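Local coordinates for protein endoglucanase (Uncultured bacterium, PDB 3X17) that hydrolyses internal beta-1,4-glucosidic bonds of cellulose, as a family 9 endoglucanase with an Ig-like domain ahead of its (alpha/alpha)6 barrel, at residues I270-T275 with A312-I317; K277-W282 with A302-A307. All blocks are in the same frame, centred on the assembly; numbering follows the deposited sequence.

Contact 1 of 2, residues I270-T275 with A312-I317; sequences ITTQDT and AASGPI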
ATOM      1  N   ILE A 270      10.626  16.182  16.708  1.00 34.20           N
ATOM      2  CA  ILE A 270      11.071  14.808  16.546  1.00 33.27           C
ATOM      3  C   ILE A 270      10.200  13.820  17.331  1.00 36.48           C
ATOM      4  O   ILE A 270       9.569  14.167  18.337  1.00 33.51           O
ATOM      5  CB  ILE A 270      12.529  14.610  16.947  1.00 32.67           C
ATOM      6  CG1 ILE A 270      12.735  14.927  18.431  1.00 32.26           C
ATOM      7  CG2 ILE A 270      13.459  15.461  16.070  1.00 30.29           C
ATOM      8  CD1 ILE A 270      13.008  13.707  19.329  1.00 36.87           C
ATOM      9  N   THR A 271      10.358  12.549  16.963  1.00 37.04           N
ATOM     10  CA  THR A 271       9.674  11.448  17.588  1.00 35.86           C
ATOM     11  C   THR A 271      10.651  10.266  17.505  1.00 37.88           C
ATOM     12  O   THR A 271      11.438  10.177  16.552  1.00 37.62           O
ATOM     13  CB  THR A 271       8.437  11.169  16.745  1.00 37.37           C
ATOM     14  OG1 THR A 271       7.259  11.684  17.385  1.00 39.07           O
ATOM     15  CG2 THR A 271       8.325   9.763  16.374  1.00 26.71           C
ATOM     16  N   THR A 272      10.667   9.415  18.531  1.00 35.61           N
ATOM     17  CA  THR A 272      11.498   8.211  18.506  1.00 34.72           C
ATOM     18  C   THR A 272      10.991   7.141  17.539  1.00 33.94           C
ATOM     19  O   THR A 272      11.803   6.488  16.911  1.00 34.83           O
ATOM     20  CB  THR A 272      11.686   7.597  19.912  1.00 32.55           C
ATOM     21  OG1 THR A 272      10.407   7.485  20.554  1.00 35.31           O
ATOM     22  CG2 THR A 272      12.582   8.495  20.753  1.00 33.59           C
ATOM     23  N   GLN A 273       9.670   6.961  17.402  1.00 32.90           N
ATOM     24  CA  GLN A 273       9.154   6.049  16.356  1.00 33.78           C
ATOM     25  C   GLN A 273       9.600   6.435  14.945  1.00 31.02           C
ATOM     26  O   GLN A 273       9.963   5.578  14.147  1.00 30.16           O
ATOM     27  CB  GLN A 273       7.621   5.838  16.431  1.00 32.29           C
ATOM     28  CG  GLN A 273       6.767   7.090  16.254  1.00 33.14           C
ATOM     29  CD  GLN A 273       6.241   7.268  14.832  1.00 37.93           C
ATOM     30  OE1 GLN A 273       6.621   6.526  13.911  1.00 35.50           O
ATOM     31  NE2 GLN A 273       5.395   8.285  14.633  1.00 30.88           N
ATOM     32  N   ASP A 274       9.558   7.727  14.634  1.00 31.13           N
ATOM     33  CA  ASP A 274      10.024   8.200  13.345  1.00 30.00           C
ATOM     34  C   ASP A 274      11.517   7.954  13.216  1.00 31.17           C
ATOM     35  O   ASP A 274      12.000   7.600  12.133  1.00 31.89           O
ATOM     36  CB  ASP A 274       9.702   9.690  13.124  1.00 29.77           C
ATOM     37  CG  ASP A 274       8.214   9.943  12.878  1.00 33.61           C
ATOM     38  OD1 ASP A 274       7.645   9.304  11.963  1.00 32.75           O
ATOM     39  OD2 ASP A 274       7.623  10.821  13.571  1.00 33.93           O
ATOM     40  N   THR A 275      12.258   8.203  14.293  1.00 30.78           N
ATOM     41  CA  THR A 275      13.696   8.040  14.256  1.00 30.90           C
ATOM     42  C   THR A 275      14.048   6.557  13.944  1.00 32.30           C
ATOM     43  O   THR A 275      14.875   6.249  13.065  1.00 30.80           O
ATOM     44  CB  THR A 275      14.313   8.517  15.600  1.00 32.09           C
ATOM     45  OG1 THR A 275      14.013   9.911  15.805  1.00 31.85           O
ATOM     46  CG2 THR A 275      15.805   8.322  15.612  1.00 30.09           C
ATOM     47  N   ALA A 312      19.398   4.755  21.444  1.00 37.18           N
ATOM     48  CA  ALA A 312      19.972   3.999  22.555  1.00 40.64           C
ATOM     49  C   ALA A 312      20.222   4.897  23.782  1.00 41.46           C
ATOM     50  O   ALA A 312      20.303   4.401  24.905  1.00 41.20           O
ATOM     51  CB  ALA A 312      21.249   3.269  22.126  1.00 38.44           C
ATOM     52  N   ALA A 313      20.143   6.216  23.579  1.00 42.67           N
ATOM     53  CA  ALA A 313      20.382   7.189  24.644  1.00 43.75           C
ATOM     54  C   ALA A 313      19.082   7.835  25.078  1.00 44.43           C
ATOM     55  O   ALA A 313      19.078   8.800  25.831  1.00 45.36           O
ATOM     56  CB  ALA A 313      21.362   8.288  24.175  1.00 43.04           C
ATOM     57  N   SER A 314      17.974   7.379  24.532  1.00 45.04           N
ATOM     58  CA  SER A 314      16.740   8.138  24.698  1.00 44.83           C
ATOM     59  C   SER A 314      15.571   7.204  25.023  1.00 43.19           C
ATOM     60  O   SER A 314      15.497   6.106  24.480  1.00 44.04           O
ATOM     61  CB  SER A 314      16.464   8.935  23.423  1.00 43.80           C
ATOM     62  OG  SER A 314      15.178   9.511  23.493  1.00 47.17           O
ATOM     63  N   GLY A 315      14.710   7.610  25.957  1.00 42.47           N
ATOM     64  CA  GLY A 315      13.427   6.939  26.209  1.00 38.19           C
ATOM     65  C   GLY A 315      12.435   7.312  25.103  1.00 39.13           C
ATOM     66  O   GLY A 315      12.765   8.058  24.177  1.00 39.56           O
ATOM     67  N   PRO A 316      11.216   6.784  25.186  1.00 37.17           N
ATOM     68  CA  PRO A 316      10.171   7.101  24.232  1.00 37.16           C
ATOM     69  C   PRO A 316       9.967   8.610  24.143  1.00 37.91           C
ATOM     70  O   PRO A 316       9.846   9.269  25.163  1.00 38.27           O
ATOM     71  CB  PRO A 316       8.949   6.437  24.853  1.00 36.97           C
ATOM     72  CG  PRO A 316       9.545   5.203  25.530  1.00 37.90           C
ATOM     73  CD  PRO A 316      10.811   5.727  26.131  1.00 37.98           C
ATOM     74  N   ILE A 317       9.939   9.149  22.929  1.00 36.23           N
ATOM     75  CA  ILE A 317       9.475  10.506  22.726  1.00 35.41           C
ATOM     76  C   ILE A 317       8.351  10.477  21.712  1.00 36.23           C
ATOM     77  O   ILE A 317       8.579  10.404  20.503  1.00 37.29           O
ATOM     78  CB  ILE A 317      10.625  11.426  22.225  1.00 35.35           C
ATOM     79  CG1 ILE A 317      11.763  11.423  23.248  1.00 38.02           C
ATOM     80  CG2 ILE A 317      10.106  12.870  21.976  1.00 34.89           C
ATOM     81  CD1 ILE A 317      13.009  12.179  22.811  1.00 42.85           C
TER
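I270 meets I317 through the ends of the two side chains. I270 CD1 lies 3.8 Å from I317 CD1 and nearly as close to I317 CG2, and the two chains cross obliquely. This patch sits beside F310 of helix 294-312. The CB bond of T271 points away from 312-317, yet CB and OG1 still lie beside I317 O. T271 CA approaches I317 O at 3.3 Å as a CA-H...O contact. T271 holds the N-cap position before helix 272-288, though its side chain makes no capping bond. Its carbonyl oxygen accepts twice from T275, from the backbone N and from OG1, and the two donors come from opposite faces of the carbonyl plane. T275 OG1 makes the shorter of the two bonds, 2.7 Å from T271 O.

T272 carries the polar part of the contact. T272 N donates to I317 O over 3.0 Å. In return, I317 N donates to T272 OG1 over 2.9 Å, a nearly straight bond of 167°. With chi1 at 49°, OG1 sits between the backbone N and the carbonyl carbon, where it can meet I317 N, and CG2 is left to face the loop. T272 CG2 packs 3.8 Å from I317 CB and also reaches G315 O and S314 OG. S314 OG itself bonds in the carbonyl plane to G315 O. T272 OG1 also hydrogen-bonds D336 OD2, its strongest polar partner.

T272 and I317 therefore hold each other by two bonds. One N-H at the start of helix 272-288, which has no acceptor within its own helix, is paired with the loop after helix 294-312. The hydroxyl adds D336, further along that loop.

Contact 2 of 2, residues K277-W282 with A302-A307; sequences KAAAAW and AAAEQA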
ATOM      1  N   LYS A 277      11.865   4.135  12.609  1.00 28.75           N
ATOM      2  CA  LYS A 277      11.403   3.836  11.249  1.00 29.80           C
ATOM      3  C   LYS A 277      12.406   4.286  10.185  1.00 31.15           C
ATOM      4  O   LYS A 277      12.730   3.530   9.276  1.00 29.29           O
ATOM      5  CB  LYS A 277      10.055   4.472  10.942  1.00 30.35           C
ATOM      6  CG  LYS A 277       8.845   3.752  11.525  1.00 29.97           C
ATOM      7  CD  LYS A 277       7.608   4.632  11.344  1.00 26.29           C
ATOM      8  CE  LYS A 277       6.305   3.896  11.633  1.00 24.53           C
ATOM      9  NZ  LYS A 277       5.988   3.990  13.097  1.00 31.89           N
ATOM     10  N   ALA A 278      12.985   5.473  10.351  1.00 29.84           N
ATOM     11  CA  ALA A 278      13.894   5.956   9.328  1.00 30.27           C
ATOM     12  C   ALA A 278      15.178   5.148   9.398  1.00 30.52           C
ATOM     13  O   ALA A 278      15.740   4.788   8.377  1.00 31.76           O
ATOM     14  CB  ALA A 278      14.173   7.444   9.522  1.00 30.46           C
ATOM     15  N   ALA A 279      15.625   4.833  10.611  1.00 30.56           N
ATOM     16  CA  ALA A 279      16.752   3.921  10.778  1.00 30.76           C
ATOM     17  C   ALA A 279      16.525   2.631  10.018  1.00 28.96           C
ATOM     18  O   ALA A 279      17.406   2.172   9.314  1.00 30.62           O
ATOM     19  CB  ALA A 279      17.052   3.621  12.292  1.00 28.70           C
ATOM     20  N   ALA A 280      15.353   2.036  10.182  1.00 30.27           N
ATOM     21  CA  ALA A 280      15.080   0.734   9.574  1.00 30.86           C
ATOM     22  C   ALA A 280      15.119   0.851   8.041  1.00 31.43           C
ATOM     23  O   ALA A 280      15.789   0.073   7.353  1.00 32.12           O
ATOM     24  CB  ALA A 280      13.722   0.172  10.063  1.00 29.07           C
ATOM     25  N   ALA A 281      14.471   1.871   7.513  1.00 30.65           N
ATOM     26  CA  ALA A 281      14.365   1.996   6.059  1.00 31.42           C
ATOM     27  C   ALA A 281      15.721   2.264   5.447  1.00 30.33           C
ATOM     28  O   ALA A 281      16.084   1.640   4.444  1.00 30.18           O
ATOM     29  CB  ALA A 281      13.373   3.081   5.676  1.00 32.10           C
ATOM     30  N   TRP A 282      16.490   3.144   6.084  1.00 29.94           N
ATOM     31  CA  TRP A 282      17.851   3.438   5.652  1.00 31.01           C
ATOM     32  C   TRP A 282      18.751   2.193   5.709  1.00 31.00           C
ATOM     33  O   TRP A 282      19.633   2.035   4.871  1.00 31.71           O
ATOM     34  CB  TRP A 282      18.495   4.498   6.537  1.00 31.00           C
ATOM     35  CG  TRP A 282      18.016   5.881   6.303  1.00 33.73           C
ATOM     36  CD1 TRP A 282      17.625   6.436   5.108  1.00 29.13           C
ATOM     37  CD2 TRP A 282      17.884   6.911   7.290  1.00 29.75           C
ATOM     38  NE1 TRP A 282      17.208   7.733   5.309  1.00 33.70           N
ATOM     39  CE2 TRP A 282      17.410   8.069   6.626  1.00 29.88           C
ATOM     40  CE3 TRP A 282      18.076   6.957   8.676  1.00 27.39           C
ATOM     41  CZ2 TRP A 282      17.147   9.262   7.300  1.00 32.10           C
ATOM     42  CZ3 TRP A 282      17.793   8.152   9.354  1.00 28.44           C
ATOM     43  CH2 TRP A 282      17.364   9.284   8.666  1.00 27.57           C
ATOM     44  N   ALA A 302      25.177   5.291   7.385  1.00 35.55           N
ATOM     45  CA  ALA A 302      25.664   6.230   8.413  1.00 34.05           C
ATOM     46  C   ALA A 302      24.499   6.877   9.134  1.00 34.14           C
ATOM     47  O   ALA A 302      24.491   6.979  10.368  1.00 35.64           O
ATOM     48  CB  ALA A 302      26.594   7.299   7.801  1.00 33.54           C
ATOM     49  N   ALA A 303      23.498   7.284   8.358  1.00 33.72           N
ATOM     50  CA  ALA A 303      22.313   7.899   8.910  1.00 32.59           C
ATOM     51  C   ALA A 303      21.606   6.942   9.872  1.00 31.96           C
ATOM     52  O   ALA A 303      21.196   7.337  10.967  1.00 31.98           O
ATOM     53  CB  ALA A 303      21.377   8.302   7.788  1.00 32.35           C
ATOM     54  N   ALA A 304      21.421   5.694   9.444  1.00 31.20           N
ATOM     55  CA  ALA A 304      20.733   4.698  10.288  1.00 33.22           C
ATOM     56  C   ALA A 304      21.482   4.515  11.606  1.00 30.43           C
ATOM     57  O   ALA A 304      20.869   4.394  12.674  1.00 30.22           O
ATOM     58  CB  ALA A 304      20.579   3.323   9.561  1.00 31.36           C
ATOM     59  N   GLU A 305      22.804   4.497  11.523  1.00 32.68           N
ATOM     60  CA  GLU A 305      23.662   4.280  12.692  1.00 33.52           C
ATOM     61  C   GLU A 305      23.590   5.437  13.684  1.00 33.61           C
ATOM     62  O   GLU A 305      23.646   5.226  14.898  1.00 34.29           O
ATOM     63  CB  GLU A 305      25.121   4.034  12.263  1.00 32.65           C
ATOM     64  CG  GLU A 305      25.332   2.678  11.592  1.00 31.70           C
ATOM     65  CD  GLU A 305      26.740   2.490  10.995  1.00 39.96           C
ATOM     66  OE1 GLU A 305      27.349   3.479  10.534  1.00 41.22           O
ATOM     67  OE2 GLU A 305      27.198   1.332  10.909  1.00 42.05           O
ATOM     68  N   GLN A 306      23.443   6.654  13.169  1.00 33.35           N
ATOM     69  CA  GLN A 306      23.414   7.848  14.012  1.00 31.80           C
ATOM     70  C   GLN A 306      22.049   7.931  14.709  1.00 31.12           C
ATOM     71  O   GLN A 306      21.964   8.192  15.898  1.00 30.86           O
ATOM     72  CB  GLN A 306      23.682   9.089  13.135  1.00 33.39           C
ATOM     73  CG  GLN A 306      23.698  10.437  13.857  1.00 33.78           C
ATOM     74  CD  GLN A 306      24.676  10.462  15.025  1.00 43.52           C
ATOM     75  OE1 GLN A 306      25.844  10.086  14.881  1.00 43.31           O
ATOM     76  NE2 GLN A 306      24.180  10.834  16.209  1.00 45.12           N
ATOM     77  N   ALA A 307      20.991   7.657  13.960  1.00 32.45           N
ATOM     78  CA  ALA A 307      19.664   7.486  14.513  1.00 32.71           C
ATOM     79  C   ALA A 307      19.592   6.437  15.628  1.00 33.94           C
ATOM     80  O   ALA A 307      18.928   6.639  16.635  1.00 33.13           O
ATOM     81  CB  ALA A 307      18.688   7.138  13.409  1.00 33.71           C
TER
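W282 makes the CH-pi contact of this helix pair. A303 CB stands over one face of its six-membered ring, 3.8 Å from the centroid and 15° off the normal. The backbone carbon of A278, one turn earlier in the same helix, lies against the opposite face. The ring is thus sandwiched between its own helix and helix 294-312. CG is anti to the carbonyl carbon (chi1 -75°), which lays the indole back along its helix towards A278. A307 CB comes near the plane of the ring at its edge, 4.3 Å from W282 CZ3. The indole also stacks with F234 of helix 221-235.

Segments 277-282 and 302-307 run nearly antiparallel, at 150°. They belong to two consecutive helices packed as a helical hairpin, as in (alpha/alpha)6 barrel folds. The segment axes approach to 8.1 Å, consistent with the alanines A279, A303, A304 and A307 at the interface.

The remaining contacts are made by alanine methyls. A279 CB lies 4.0 Å from A307 CB. A304 CB rests on the backbone carbonyl, 3.4 Å from A279 O, and lies 3.9 Å from W282 CB. Replacing the indole by an alanine would probably strip A303 CB of its CH-pi face and open a gap between the helices, with F234 losing its stacking mate. No hydrogen bond crosses between the two segments. Helix 337-351 touches A279 through A343 and A304 through L347.

In the fold
Both contacts join helix 272-288 to the chain that follows it. Contact 2 pairs the bodies of helices 272-288 and 294-312. Contact 1 ties the start of the first helix to the loop leaving the second, so contact 2 is nested within the loop that contact 1 closes. Their centres are 12 Å apart. They touch where T275 CG2 packs 3.7 Å from A307 O. A bound calcium ion lies about 9 Å from the side chain of T271, and a bound calcium ion lies about 13 Å from that of A279. D333 and D339, two ligands of a calcium site, touch Q273, and D339 also forms a salt bridge with K277.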